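Local coordinates for 3-ketosteroid-delta4-5alpha-dehydrogenase (Rhodococcus jostii, PDB 4AT2), which probably uses FAD to dehydrogenate 5alpha-3-ketosteroids, introducing the delta-4 double bond of the A ring in bacterial steroid catabolism, at residues T405-S417 / L421-T433. Residues are numbered along the deposited sequence; the frame is centred on the assembly and turned at random. Where two conformers were deposited one is given.
Sequences TVEVYNKHAAEGS and LHKKSEWVKPIGT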
# COMPACT_ATOMS: atom_id res chain seq x y z
N THR A 405 22.02 6.85 22.08
CA THR A 405 20.81 7.62 21.76
C THR A 405 20.54 8.67 22.83
O THR A 405 20.27 9.83 22.51
CB THR A 405 19.61 6.67 21.60
OG1 THR A 405 19.79 5.94 20.39
CG2 THR A 405 18.26 7.42 21.57
N VAL A 406 20.61 8.26 24.09
CA VAL A 406 20.30 9.16 25.19
C VAL A 406 21.40 10.21 25.37
O VAL A 406 21.11 11.38 25.65
CB VAL A 406 20.01 8.38 26.49
CG1 VAL A 406 19.85 9.34 27.68
CG2 VAL A 406 18.76 7.53 26.32
N GLU A 407 22.66 9.81 25.18
CA GLU A 407 23.78 10.76 25.31
C GLU A 407 23.63 11.91 24.30
O GLU A 407 23.76 13.09 24.66
CB GLU A 407 25.13 10.07 25.13
CG GLU A 407 25.60 9.30 26.35
CD GLU A 407 26.73 8.33 26.05
OE1 GLU A 407 27.33 8.40 24.96
OE2 GLU A 407 27.01 7.47 26.93
N VAL A 408 23.36 11.56 23.04
CA VAL A 408 23.25 12.56 21.97
C VAL A 408 22.00 13.42 22.20
O VAL A 408 22.06 14.65 22.11
CB VAL A 408 23.26 11.90 20.57
CG1 VAL A 408 22.99 12.92 19.45
CG2 VAL A 408 24.59 11.19 20.34
N TYR A 409 20.90 12.77 22.55
CA TYR A 409 19.66 13.50 22.82
C TYR A 409 19.89 14.50 23.94
O TYR A 409 19.51 15.67 23.83
CB TYR A 409 18.53 12.54 23.21
CG TYR A 409 17.24 13.26 23.53
CD1 TYR A 409 16.38 13.66 22.51
CD2 TYR A 409 16.88 13.54 24.85
CE1 TYR A 409 15.20 14.33 22.80
CE2 TYR A 409 15.70 14.19 25.15
CZ TYR A 409 14.86 14.58 24.12
OH TYR A 409 13.69 15.24 24.39
N ASN A 410 20.52 14.04 25.02
CA ASN A 410 20.74 14.89 26.17
C ASN A 410 21.70 16.04 25.91
O ASN A 410 21.51 17.12 26.47
CB ASN A 410 21.25 14.08 27.37
CG ASN A 410 20.14 13.33 28.07
OD1 ASN A 410 18.97 13.40 27.67
ND2 ASN A 410 20.49 12.62 29.14
N LYS A 411 22.72 15.81 25.09
CA LYS A 411 23.67 16.89 24.78
C LYS A 411 22.93 18.07 24.15
O LYS A 411 23.11 19.23 24.54
CB LYS A 411 24.77 16.37 23.84
CG LYS A 411 25.76 17.44 23.40
CD LYS A 411 26.89 16.84 22.57
CE LYS A 411 26.47 16.66 21.13
NZ LYS A 411 26.16 15.25 20.78
N HIS A 412 22.07 17.77 23.19
CA HIS A 412 21.30 18.82 22.53
C HIS A 412 20.14 19.29 23.37
O HIS A 412 19.81 20.48 23.36
CB HIS A 412 20.84 18.36 21.16
CG HIS A 412 21.98 18.10 20.21
ND1 HIS A 412 22.64 19.10 19.59
CD2 HIS A 412 22.60 16.91 19.83
CE1 HIS A 412 23.62 18.57 18.81
NE2 HIS A 412 23.60 17.24 18.96
N ALA A 413 19.54 18.39 24.14
CA ALA A 413 18.37 18.77 24.95
C ALA A 413 18.72 19.75 26.07
O ALA A 413 17.86 20.51 26.53
CB ALA A 413 17.70 17.53 25.54
N ALA A 414 19.97 19.74 26.51
CA ALA A 414 20.45 20.70 27.53
C ALA A 414 20.42 22.13 26.97
O ALA A 414 20.45 23.11 27.73
CB ALA A 414 21.85 20.32 28.02
N GLU A 415 20.33 22.23 25.64
CA GLU A 415 20.20 23.50 24.93
C GLU A 415 18.78 23.69 24.39
O GLU A 415 18.54 24.57 23.55
CB GLU A 415 21.25 23.58 23.79
CG GLU A 415 22.69 23.39 24.29
CD GLU A 415 23.72 23.25 23.19
OE1 GLU A 415 23.41 23.44 21.99
OE2 GLU A 415 24.89 22.93 23.53
N GLY A 416 17.84 22.87 24.86
CA GLY A 416 16.43 22.93 24.42
C GLY A 416 16.23 22.61 22.96
O GLY A 416 15.25 23.04 22.35
N SER A 417 17.18 21.87 22.39
CA SER A 417 17.19 21.58 20.96
C SER A 417 17.05 20.09 20.68
O SER A 417 17.73 19.28 21.32
CB SER A 417 18.51 22.07 20.36
OG SER A 417 18.58 21.77 18.97
N LEU A 421 14.95 15.25 15.30
CA LEU A 421 13.53 15.04 14.98
C LEU A 421 12.65 16.27 15.15
O LEU A 421 11.47 16.26 14.79
CB LEU A 421 12.98 13.84 15.78
CG LEU A 421 13.50 12.51 15.20
CD1 LEU A 421 13.58 11.43 16.26
CD2 LEU A 421 12.68 12.08 13.99
N HIS A 422 13.23 17.34 15.70
CA HIS A 422 12.52 18.63 15.82
C HIS A 422 11.28 18.61 16.68
O HIS A 422 10.33 19.35 16.41
CB HIS A 422 12.27 19.23 14.43
CG HIS A 422 13.51 19.28 13.59
ND1 HIS A 422 14.54 20.10 13.88
CD2 HIS A 422 13.90 18.52 12.49
CE1 HIS A 422 15.52 19.91 12.98
NE2 HIS A 422 15.14 18.93 12.14
N LYS A 423 11.27 17.79 17.72
CA LYS A 423 10.28 17.99 18.78
C LYS A 423 10.38 19.44 19.27
O LYS A 423 11.48 19.98 19.41
CB LYS A 423 10.52 16.98 19.92
CG LYS A 423 9.63 17.18 21.15
CD LYS A 423 9.70 15.98 22.07
CE LYS A 423 11.11 15.76 22.62
NZ LYS A 423 11.16 14.47 23.37
N LYS A 424 9.24 20.09 19.50
CA LYS A 424 9.23 21.46 19.98
C LYS A 424 10.00 21.63 21.28
O LYS A 424 9.93 20.78 22.18
CB LYS A 424 7.81 21.95 20.16
CG LYS A 424 7.07 22.15 18.83
CD LYS A 424 5.75 22.90 19.02
CE LYS A 424 4.77 22.15 19.92
NZ LYS A 424 4.41 20.79 19.41
N SER A 425 10.70 22.75 21.38
CA SER A 425 11.60 23.04 22.49
C SER A 425 10.94 22.94 23.87
O SER A 425 11.58 22.52 24.84
CB SER A 425 12.24 24.41 22.29
OG SER A 425 13.29 24.59 23.21
N GLU A 426 9.67 23.31 23.96
CA GLU A 426 8.91 23.21 25.21
C GLU A 426 8.89 21.80 25.81
O GLU A 426 8.73 21.63 27.02
CB GLU A 426 7.48 23.72 25.01
CG GLU A 426 6.82 23.29 23.70
CD GLU A 426 6.90 24.36 22.60
OE1 GLU A 426 8.02 24.84 22.27
OE2 GLU A 426 5.83 24.72 22.05
N TRP A 427 9.04 20.78 24.95
CA TRP A 427 9.05 19.38 25.41
C TRP A 427 10.44 18.79 25.47
O TRP A 427 10.60 17.60 25.74
CB TRP A 427 8.20 18.52 24.48
CG TRP A 427 6.75 18.92 24.48
CD1 TRP A 427 6.01 19.42 23.42
CD2 TRP A 427 5.83 18.87 25.61
NE1 TRP A 427 4.72 19.67 23.80
CE2 TRP A 427 4.54 19.36 25.11
CE3 TRP A 427 5.93 18.47 26.95
CZ2 TRP A 427 3.42 19.45 25.93
CZ3 TRP A 427 4.79 18.56 27.76
CH2 TRP A 427 3.57 19.04 27.26
N VAL A 428 11.46 19.60 25.19
CA VAL A 428 12.82 19.08 25.11
C VAL A 428 13.61 19.42 26.37
O VAL A 428 13.81 20.58 26.71
CB VAL A 428 13.55 19.66 23.87
CG1 VAL A 428 15.02 19.27 23.87
CG2 VAL A 428 12.89 19.17 22.58
N LYS A 429 14.08 18.38 27.07
CA LYS A 429 15.00 18.56 28.19
C LYS A 429 15.69 17.23 28.42
O LYS A 429 15.17 16.20 27.98
CB LYS A 429 14.28 19.05 29.45
CG LYS A 429 13.27 18.08 30.02
CD LYS A 429 12.72 18.64 31.33
CE LYS A 429 11.70 17.72 31.96
NZ LYS A 429 11.29 18.35 33.25
N PRO A 430 16.87 17.23 29.06
CA PRO A 430 17.57 15.96 29.21
C PRO A 430 16.76 14.92 29.97
O PRO A 430 15.99 15.25 30.88
CB PRO A 430 18.82 16.35 30.01
CG PRO A 430 19.07 17.78 29.62
CD PRO A 430 17.69 18.37 29.52
N ILE A 431 16.93 13.67 29.56
CA ILE A 431 16.39 12.55 30.31
C ILE A 431 17.27 12.31 31.52
O ILE A 431 18.49 12.11 31.39
CB ILE A 431 16.32 11.28 29.45
CG1 ILE A 431 15.46 11.53 28.22
CG2 ILE A 431 15.76 10.11 30.26
CD1 ILE A 431 15.57 10.43 27.20
N GLY A 432 16.66 12.34 32.71
CA GLY A 432 17.37 12.14 33.96
C GLY A 432 17.35 10.71 34.46
O GLY A 432 17.15 9.76 33.69
N THR A 433 17.58 10.56 35.77
CA THR A 433 17.58 9.25 36.43
C THR A 433 16.82 9.36 37.76
O THR A 433 16.70 10.46 38.31
CB THR A 433 19.02 8.75 36.68
OG1 THR A 433 19.72 9.71 37.48
CG2 THR A 433 19.77 8.50 35.37
O HOH W 1 12.62 15.42 26.79
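Asn410 grips the returning chain at a single residue, its amide bonding both the N-H and the C=O of Ile431, with both partners tilted out of its plane. OD1 accepts from Ile431 N at 2.8 Å, with the donor lying above the carbonyl plane, while ND2 donates a hydrogen bond to a lone pair of Ile431 O at 3.1 Å; the two bonds together fix the rotation of the amide. One turn on, Ala413 CB rests on Val428 CG1 at 3.6 Å, and the ring of Pro430 lies against Ala414. Tyr409 leaves the helix with CG anti to the backbone N (chi1 178°), which sends its ring out across the loop. Lys429 O stands at the ring edge and Ile431 CG1 packs against CE2, while Lys423 NZ donates to Tyr409 OH at 2.8 Å. A water lies 2.6 Å from Tyr409 OH and within bonding distance of Trp427 O and the nearer Lys429 O, its protons shared among more acceptors than it can serve at once. A phenylalanine at Tyr409 would probably keep the ring packing but leave Lys423 NZ and this water without their phenolic partner. The helix closes in a Schellman motif with Gly416 as C-prime, and the carbonyl oxygen of Gly416 accepts a hydrogen bond from Ser425 OG, on a lone pair, at 2.6 Å. The contact thus illustrates how a loop leading from helix 401-413 to strand 435-439 can be pinned back on its own helix, far from the flavin and steroid. The ammonium donated to Tyr409 OH is likely to polarise the phenol, an effect that the salt bridge from Lys423 to Glu336 would temper by balancing the charge.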